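Local coordinates for 4-alpha-glucanotransferase (Streptococcus agalactiae, PDB 6M6T), which is an amylomaltase of the 4-alpha-glucanotransferase family, with a TIM-barrel fold and a pocket that holds glycan ligands, at residues P463-V466 and G467-Q471; N155-L158 and Q159-D162; L71-F74 and D75-T78; P424-I428 and T429-L433. One frame throughout, in Å; residues are numbered along the deposited sequence.

Contact 1 is the one of the four that takes part in the glycan pocket: Pro463 and Asn464 lie against a bound AC1. Contact 2 is a turn whose Ala157 side chain is still about 10 Å from a bound AC1. Contacts 3 and 4 are the N-terminal ends of two helices, 74-78 and 428-438. The centres of contacts 2, 3 and 4 lie 24, 27 and 28 Å from that of contact 1. Contact 3 comes nearest to it, with closest atoms about 9 Å apart. Contacts 2 and 4 sit on opposite sides of the chain's centre, 50 Å apart between centres. None of the four touches another.

Contact 1 (P463-V466 and G467-Q471); sequences PNTV and GGNWQ. With AC1 (4,6-dideoxy-4-{[(1S,4R,5S,6S)-4,5,6-trihydroxy-3-(hydroxymethyl)cyclohex-2-en-1-yl]amino}-alpha-D-glucopyranose), chain I.
The loop that carries Pro463 and Asn464 to the glycan pocket turns back on itself where Thr465 meets Asn469. The amide of Asn469 reaches the Thr465 hydroxyl, ND2 to OG1 at 3.1 Å, with an N-H...O angle of 155°. OG1 lies in the plane of the amide, and the two side chains cross at about a right angle. At Thr465, OG1 is placed between the backbone N and the carbonyl carbon (chi1 64°), on the side where Asn469 stands. The same hydroxyl is hydrogen-bonded to the carbonyl of Met462. The other end of the amide, OD1 of Asn469, makes a weak bond to Met462 N, so both side chains are tied to the residue just before the segment. Between them the chain swings out through Gly467 and Gly468, and Gly468 has a positive phi.

The bound AC1 lies by the start of the loop. Asn464 N makes a weak hydrogen bond of 3.3 Å to AC1 O3. Pro463 CA comes within 3.6 Å of AC1 O2. OD1 of Asn464 accepts from Leu260 N, and Leu260 O is hydrogen-bonded to AC1. Asn469 lies behind the pocket and ties Thr465 and Met462 together, which probably steadies the bend that presents Asn464 N for its weak bond to AC1.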
# COMPACT_ATOMS: atom_id res chain seq x y z
N PRO A 463 -10.41 -9.56 -1.77
CA PRO A 463 -9.26 -10.41 -2.09
C PRO A 463 -9.62 -11.56 -3.01
O PRO A 463 -10.72 -12.12 -2.94
CB PRO A 463 -8.79 -10.91 -0.72
CG PRO A 463 -9.30 -9.88 0.23
CD PRO A 463 -10.62 -9.44 -0.31
N ASN A 464 -8.67 -11.89 -3.89
CA ASN A 464 -8.76 -13.04 -4.79
C ASN A 464 -9.73 -12.81 -5.95
O ASN A 464 -10.37 -13.75 -6.44
CB ASN A 464 -9.11 -14.32 -4.02
CG ASN A 464 -8.56 -15.55 -4.65
OD1 ASN A 464 -7.36 -15.65 -4.93
ND2 ASN A 464 -9.44 -16.51 -4.91
N THR A 465 -9.86 -11.55 -6.39
CA THR A 465 -10.52 -11.20 -7.64
C THR A 465 -9.68 -10.14 -8.34
O THR A 465 -8.68 -9.66 -7.80
CB THR A 465 -11.96 -10.67 -7.43
OG1 THR A 465 -11.92 -9.45 -6.68
CG2 THR A 465 -12.85 -11.69 -6.70
N VAL A 466 -10.06 -9.80 -9.57
CA VAL A 466 -9.46 -8.67 -10.27
C VAL A 466 -10.49 -7.64 -10.74
O VAL A 466 -10.13 -6.45 -10.91
CB VAL A 466 -8.60 -9.14 -11.47
CG1 VAL A 466 -7.60 -8.04 -11.85
CG2 VAL A 466 -7.86 -10.44 -11.13
N GLY A 467 -11.75 -8.01 -10.93
CA GLY A 467 -12.76 -7.03 -11.26
C GLY A 467 -12.94 -5.95 -10.20
O GLY A 467 -13.14 -6.24 -9.01
N GLY A 468 -12.85 -4.69 -10.63
CA GLY A 468 -13.32 -3.53 -9.88
C GLY A 468 -12.77 -3.35 -8.48
O GLY A 468 -13.54 -3.35 -7.50
N ASN A 469 -11.46 -3.18 -8.38
CA ASN A 469 -10.75 -3.05 -7.12
C ASN A 469 -9.84 -1.84 -7.19
O ASN A 469 -9.29 -1.53 -8.25
CB ASN A 469 -9.92 -4.32 -6.79
CG ASN A 469 -10.77 -5.48 -6.25
OD1 ASN A 469 -11.48 -5.34 -5.26
ND2 ASN A 469 -10.68 -6.63 -6.90
N TRP A 470 -9.66 -1.16 -6.05
CA TRP A 470 -8.81 0.02 -5.92
C TRP A 470 -9.38 1.22 -6.68
O TRP A 470 -8.65 2.11 -7.12
CB TRP A 470 -7.37 -0.26 -6.37
CG TRP A 470 -6.90 -1.66 -6.05
CD1 TRP A 470 -6.82 -2.72 -6.91
CD2 TRP A 470 -6.45 -2.16 -4.78
NE1 TRP A 470 -6.36 -3.83 -6.27
CE2 TRP A 470 -6.12 -3.52 -4.95
CE3 TRP A 470 -6.30 -1.59 -3.51
CZ2 TRP A 470 -5.65 -4.33 -3.91
CZ3 TRP A 470 -5.82 -2.39 -2.47
CH2 TRP A 470 -5.51 -3.74 -2.68
N GLN A 471 -10.70 1.26 -6.81
CA GLN A 471 -11.35 2.26 -7.63
C GLN A 471 -12.10 3.32 -6.84
O GLN A 471 -12.61 4.26 -7.46
CB GLN A 471 -12.34 1.59 -8.59
CG GLN A 471 -11.71 1.13 -9.85
CD GLN A 471 -12.54 0.07 -10.49
OE1 GLN A 471 -13.70 -0.12 -10.11
NE2 GLN A 471 -11.96 -0.65 -11.45
C1 AC1 I . -3.54 -8.67 -2.80
O2 AC1 I . -5.72 -9.77 -2.46
C2 AC1 I . -4.82 -9.22 -3.45
C4A AC1 I . -3.39 -12.62 -9.82
C3 AC1 I . -4.53 -10.27 -4.48
O3 AC1 I . -5.79 -10.64 -5.02
C4 AC1 I . -3.59 -9.67 -5.56
N4A AC1 I . -3.28 -10.53 -6.75
C5 AC1 I . -2.31 -9.33 -4.81
O5 AC1 I . -2.59 -8.29 -3.84
C6 AC1 I . -1.26 -8.84 -5.80
C1B AC1 I . -4.16 -10.42 -7.95
C2B AC1 I . -4.90 -11.74 -8.08
O2B AC1 I . -5.60 -12.04 -6.87
C3B AC1 I . -3.86 -12.83 -8.37
O3B AC1 I . -4.43 -14.15 -8.21
O4 AC1 I . -2.32 -13.53 -10.20
C5B AC1 I . -3.03 -11.27 -10.03
C7B AC1 I . -3.43 -10.23 -9.15
C6B AC1 I . -2.23 -10.99 -11.32
O6B AC1 I . -1.64 -12.22 -11.82

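Contact 2 (N155-L158 and Q159-D162); sequences NKAL and QEWD
Leu158 and Trp161 form the compact side of a loop built round a type I beta turn at 157-160. CA of Leu158 sits over one face of the indole, 3.7 Å from the centroid of its five-membered ring and 17° off the normal, a CH-pi contact. Further out, CD1 of Leu158 rests on the six-membered ring, 3.8 Å from Trp161 CH2. The ring is also met at its edge: Trp161 NE1 gives a weak hydrogen bond of 3.1 Å to Lys156 O, which lies in the ring plane. Lys150 is a second, weak partner of that carbonyl.

The turn is closed by Glu160 N, which donates to Ala157 O at 3.1 Å. Glu160 then bonds back. With CG between its own backbone N and carbonyl carbon (chi1 58°), the extended chain brings OE1 to Ala157 N at 3.2 Å, and OE1 accepts with its anti lone pair. The Lys156 and Glu160 side chains form the looser, exposed side. Lys156 crosses Glu160 at about a right angle with CB 3.7 Å from OE1, but its NZ stays 5.7 Å from that oxygen.

The loop joins helix 140-152 to helix 164-167. Trp161 packs against Ile149 of the first and Ile166 of the second, and meets Trp229 of helix 226-230 edge-to-face. Leu158 touches Phe146 and Val228, while Asp224 takes the Leu158 N-H.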
# COMPACT_ATOMS: atom_id res chain seq x y z
N ASN A 155 5.34 -3.62 -23.42
CA ASN A 155 4.77 -3.78 -22.08
C ASN A 155 4.45 -5.25 -21.82
O ASN A 155 3.34 -5.59 -21.40
CB ASN A 155 3.52 -2.92 -21.89
CG ASN A 155 3.84 -1.44 -21.79
OD1 ASN A 155 4.83 -1.04 -21.18
ND2 ASN A 155 2.97 -0.63 -22.38
N LYS A 156 5.42 -6.11 -22.13
CA LYS A 156 5.32 -7.54 -21.87
C LYS A 156 6.11 -7.90 -20.62
O LYS A 156 7.10 -7.25 -20.27
CB LYS A 156 5.84 -8.35 -23.06
CG LYS A 156 4.86 -8.40 -24.22
CD LYS A 156 5.00 -9.64 -25.07
CE LYS A 156 3.67 -9.97 -25.72
NZ LYS A 156 3.26 -8.93 -26.72
N ALA A 157 5.65 -8.94 -19.92
CA ALA A 157 6.31 -9.33 -18.69
C ALA A 157 7.77 -9.68 -18.93
O ALA A 157 8.18 -10.07 -20.03
CB ALA A 157 5.59 -10.52 -18.06
N LEU A 158 8.56 -9.54 -17.87
CA LEU A 158 9.99 -9.86 -17.91
C LEU A 158 10.25 -11.30 -18.36
O LEU A 158 11.24 -11.57 -19.05
CB LEU A 158 10.61 -9.63 -16.54
CG LEU A 158 11.93 -10.34 -16.28
CD1 LEU A 158 13.08 -9.49 -16.84
CD2 LEU A 158 12.11 -10.65 -14.78
N GLN A 159 9.38 -12.23 -17.98
CA GLN A 159 9.60 -13.63 -18.34
C GLN A 159 9.38 -13.90 -19.82
O GLN A 159 9.91 -14.88 -20.35
CB GLN A 159 8.71 -14.54 -17.50
CG GLN A 159 9.07 -14.58 -16.03
CD GLN A 159 8.57 -13.36 -15.25
OE1 GLN A 159 7.64 -12.67 -15.69
NE2 GLN A 159 9.19 -13.10 -14.10
N GLU A 160 8.59 -13.06 -20.50
CA GLU A 160 8.24 -13.29 -21.89
C GLU A 160 8.88 -12.27 -22.84
O GLU A 160 8.42 -12.13 -23.98
CB GLU A 160 6.72 -13.31 -22.06
CG GLU A 160 6.00 -12.03 -21.60
CD GLU A 160 4.47 -12.04 -21.84
OE1 GLU A 160 3.80 -11.03 -21.46
OE2 GLU A 160 3.94 -13.04 -22.40
N TRP A 161 9.93 -11.57 -22.41
CA TRP A 161 10.70 -10.76 -23.36
C TRP A 161 11.26 -11.68 -24.44
O TRP A 161 11.27 -12.91 -24.30
CB TRP A 161 11.85 -10.00 -22.68
CG TRP A 161 11.44 -8.91 -21.70
CD1 TRP A 161 10.17 -8.45 -21.45
CD2 TRP A 161 12.31 -8.14 -20.84
NE1 TRP A 161 10.20 -7.45 -20.49
CE2 TRP A 161 11.50 -7.25 -20.10
CE3 TRP A 161 13.69 -8.13 -20.63
CZ2 TRP A 161 12.02 -6.36 -19.17
CZ3 TRP A 161 14.21 -7.24 -19.69
CH2 TRP A 161 13.38 -6.37 -18.98
N ASP A 162 11.73 -11.08 -25.53
CA ASP A 162 12.17 -11.85 -26.69
C ASP A 162 13.66 -12.15 -26.71
O ASP A 162 14.07 -13.16 -27.30
CB ASP A 162 11.80 -11.12 -27.99
CG ASP A 162 10.30 -10.95 -28.15
OD1 ASP A 162 9.64 -10.70 -27.11
OD2 ASP A 162 9.79 -11.08 -29.29

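Contact 3 (L71-F74 and D75-T78); sequences LIDF and DLLT
OD2 of Asp73 accepts from Leu76 N at 2.8 Å with an N-H...O angle of 158°. It is the capping bond of helix 74-78, and Asp73 holds the N-cap position. CG lies opposite the backbone N (chi1 -176°), which carries the carboxylate over the first turn. The N-H arrives from above the carboxylate plane. The other oxygen, OD1, is bonded to Thr24 OG1, so both oxygens of this buried group have partners.

Behind the cap the helix begins with Asp73 O, which takes a weak bond from Leu77 N. The next carbonyl, Phe74 O, receives Thr78 N at 2.8 Å. The hydroxyl of Thr78 lies 3.3 Å from Phe74 O as well, but Tyr88 OH is its stronger partner. Tyr88 OH is also hydrogen-bonded to Asp75 OD1, and the Tyr88 ring meets that of Phe74 edge-to-face. On the apolar side, Ile72 CG2 touches Leu77 CD1 at 4.1 Å, and both side chains reach Phe194 of helix 182-208.

Two carboxylates share this helix end. Asp73 OD1 and Asp75 OD2 are 4.1 Å apart, with their planes turned 69° against each other. Such a pair would tend to raise the pKa of either group. The helix N-terminus and the bond from Leu76 N would probably offset this for Asp73 and favour its charged form.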
# COMPACT_ATOMS: atom_id res chain seq x y z
N LEU A 71 0.31 9.17 -9.47
CA LEU A 71 0.02 10.08 -8.38
C LEU A 71 0.71 11.42 -8.53
O LEU A 71 0.49 12.30 -7.69
CB LEU A 71 0.40 9.44 -7.03
CG LEU A 71 -0.15 8.03 -6.81
CD1 LEU A 71 -0.00 7.61 -5.35
CD2 LEU A 71 -1.60 7.97 -7.24
N ILE A 72 1.53 11.60 -9.56
CA ILE A 72 2.14 12.90 -9.80
C ILE A 72 1.06 13.91 -10.19
O ILE A 72 0.12 13.61 -10.95
CB ILE A 72 3.23 12.79 -10.87
CG1 ILE A 72 4.55 12.43 -10.19
CG2 ILE A 72 3.37 14.09 -11.66
CD1 ILE A 72 5.64 12.17 -11.16
N ASP A 73 1.16 15.12 -9.64
CA ASP A 73 0.13 16.13 -9.83
C ASP A 73 0.52 17.04 -10.98
O ASP A 73 1.61 17.63 -10.98
CB ASP A 73 -0.10 16.96 -8.57
CG ASP A 73 -1.25 17.94 -8.73
OD1 ASP A 73 -2.38 17.50 -9.08
OD2 ASP A 73 -1.01 19.14 -8.51
N PHE A 74 -0.39 17.18 -11.94
CA PHE A 74 -0.14 18.09 -13.05
C PHE A 74 -0.13 19.55 -12.60
O PHE A 74 0.62 20.35 -13.15
CB PHE A 74 -1.18 17.86 -14.14
CG PHE A 74 -1.02 16.56 -14.86
CD1 PHE A 74 0.18 15.85 -14.77
CD2 PHE A 74 -2.05 16.04 -15.62
CE1 PHE A 74 0.34 14.65 -15.43
CE2 PHE A 74 -1.89 14.83 -16.28
CZ PHE A 74 -0.69 14.14 -16.18
N ASP A 75 -0.94 19.91 -11.59
CA ASP A 75 -1.02 21.30 -11.17
C ASP A 75 0.28 21.75 -10.51
O ASP A 75 0.82 22.82 -10.81
CB ASP A 75 -2.20 21.51 -10.22
CG ASP A 75 -3.55 21.42 -10.92
OD1 ASP A 75 -3.67 21.93 -12.07
OD2 ASP A 75 -4.49 20.83 -10.33
N LEU A 76 0.79 20.94 -9.58
CA LEU A 76 2.09 21.24 -8.97
C LEU A 76 3.17 21.37 -10.03
O LEU A 76 4.11 22.17 -9.87
CB LEU A 76 2.44 20.14 -7.97
CG LEU A 76 1.97 20.38 -6.53
CD1 LEU A 76 2.44 19.22 -5.65
CD2 LEU A 76 2.49 21.71 -6.01
N LEU A 77 3.04 20.61 -11.12
CA LEU A 77 3.99 20.62 -12.22
C LEU A 77 3.85 21.86 -13.09
O LEU A 77 4.85 22.36 -13.63
CB LEU A 77 3.80 19.37 -13.09
CG LEU A 77 4.56 18.10 -12.75
CD1 LEU A 77 4.62 17.25 -14.00
CD2 LEU A 77 5.95 18.43 -12.21
N THR A 78 2.62 22.36 -13.25
CA THR A 78 2.40 23.61 -13.96
C THR A 78 3.01 24.77 -13.19
O THR A 78 3.76 25.57 -13.76
CB THR A 78 0.90 23.82 -14.18
OG1 THR A 78 0.44 22.93 -15.21
CG2 THR A 78 0.60 25.28 -14.58

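Contact 4 (P424-I428 and T429-L433); sequences PNEPI and TETVL
Glu426, Pro427 and Thr431 meet where helix 428-438 of this TIM-barrel protein begins, with Pro427 at the N-cap position. The backbone bonds come first. Pro427 O takes Glu430 N at 3.2 Å and Thr431 N at 3.5 Å, both weak. One residue on, the bond is sound: Val432 N points at Ile428 O over 2.9 Å with an N-H...O angle of 178°. Leu433 N then reaches Thr429 O in the same helical pattern.

The side-chain polar contacts gather at Thr431. Its OG1 is 3.2 Å from Glu426 OE2 and 3.4 Å from Pro427 O. Both contacts are weak, and the single hydroxyl proton cannot serve the two fully. Glu426 reaches Thr431 by an extended chain with CG opposite its backbone N (chi1 -171°). Its OE2 is held more firmly by Leu423 N, and OE1 forms a long, weak ion pair with Arg434. OG1 of Thr429 is hydrogen-bonded to Asp453 OD1.

The apolar contact lies on the buried side, where Ile428 CG1 is 4.0 Å from Val432 CG2. The same Ile428 CG1 lies 3.8 Å from Thr431 CB. Ile428 also packs on Phe405, and Val432 on Ile401 and Trp404, so the helix start leans on helix 401-404 and the loop after it. On the exposed side, Glu430 bends at chi2, and its OE2 comes beside the CD-CG side of the proline ring, 3.3 Å from Pro427 CD.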
# COMPACT_ATOMS: atom_id res chain seq x y z
N PRO A 424 -31.48 3.84 18.78
CA PRO A 424 -32.40 3.78 17.64
C PRO A 424 -32.32 5.05 16.80
O PRO A 424 -32.07 6.14 17.33
CB PRO A 424 -33.79 3.61 18.29
CG PRO A 424 -33.52 3.19 19.69
CD PRO A 424 -32.20 3.82 20.07
N ASN A 425 -32.51 4.89 15.48
CA ASN A 425 -32.42 5.99 14.49
C ASN A 425 -30.97 6.44 14.26
O ASN A 425 -30.70 7.63 14.09
CB ASN A 425 -33.30 7.19 14.89
CG ASN A 425 -34.79 6.90 14.76
OD1 ASN A 425 -35.22 6.03 13.99
ND2 ASN A 425 -35.60 7.65 15.51
N GLU A 426 -30.03 5.50 14.24
CA GLU A 426 -28.60 5.82 14.18
C GLU A 426 -27.92 4.94 13.13
O GLU A 426 -27.97 3.70 13.24
CB GLU A 426 -27.95 5.63 15.55
CG GLU A 426 -26.49 6.14 15.72
CD GLU A 426 -25.79 5.65 17.03
OE1 GLU A 426 -24.93 6.39 17.56
OE2 GLU A 426 -26.10 4.53 17.52
N PRO A 427 -27.27 5.52 12.11
CA PRO A 427 -26.54 4.67 11.15
C PRO A 427 -25.44 3.92 11.88
O PRO A 427 -24.73 4.48 12.71
CB PRO A 427 -25.98 5.68 10.13
CG PRO A 427 -26.64 6.99 10.43
CD PRO A 427 -27.02 6.95 11.88
N ILE A 428 -25.30 2.63 11.57
CA ILE A 428 -24.42 1.79 12.37
C ILE A 428 -22.94 2.05 12.13
O ILE A 428 -22.11 1.51 12.86
CB ILE A 428 -24.75 0.30 12.14
CG1 ILE A 428 -24.15 -0.53 13.28
CG2 ILE A 428 -24.25 -0.17 10.76
CD1 ILE A 428 -24.90 -1.75 13.60
N THR A 429 -22.57 2.87 11.15
CA THR A 429 -21.15 3.20 11.02
C THR A 429 -20.70 4.06 12.19
O THR A 429 -19.60 3.86 12.74
CB THR A 429 -20.88 3.91 9.71
OG1 THR A 429 -21.74 5.06 9.61
CG2 THR A 429 -21.11 2.97 8.53
N GLU A 430 -21.55 5.00 12.60
CA GLU A 430 -21.30 5.80 13.79
C GLU A 430 -21.35 4.94 15.06
O GLU A 430 -20.55 5.14 15.99
CB GLU A 430 -22.30 6.96 13.83
CG GLU A 430 -21.89 8.18 12.95
CD GLU A 430 -23.05 8.94 12.32
OE1 GLU A 430 -22.78 9.87 11.52
OE2 GLU A 430 -24.23 8.62 12.62
N THR A 431 -22.24 3.94 15.09
CA THR A 431 -22.23 2.98 16.19
C THR A 431 -20.87 2.30 16.30
O THR A 431 -20.17 2.42 17.32
CB THR A 431 -23.33 1.93 16.00
OG1 THR A 431 -24.54 2.55 15.53
CG2 THR A 431 -23.62 1.21 17.32
N VAL A 432 -20.50 1.57 15.25
CA VAL A 432 -19.29 0.76 15.29
C VAL A 432 -18.09 1.63 15.64
O VAL A 432 -17.24 1.24 16.44
CB VAL A 432 -19.08 0.01 13.95
CG1 VAL A 432 -17.71 -0.70 13.92
CG2 VAL A 432 -20.20 -0.99 13.72
N LEU A 433 -18.04 2.84 15.08
CA LEU A 433 -16.88 3.69 15.29
C LEU A 433 -16.83 4.25 16.71
O LEU A 433 -15.73 4.43 17.27
CB LEU A 433 -16.88 4.80 14.25
CG LEU A 433 -16.38 4.39 12.88
CD1 LEU A 433 -16.84 5.39 11.84
CD2 LEU A 433 -14.88 4.34 12.92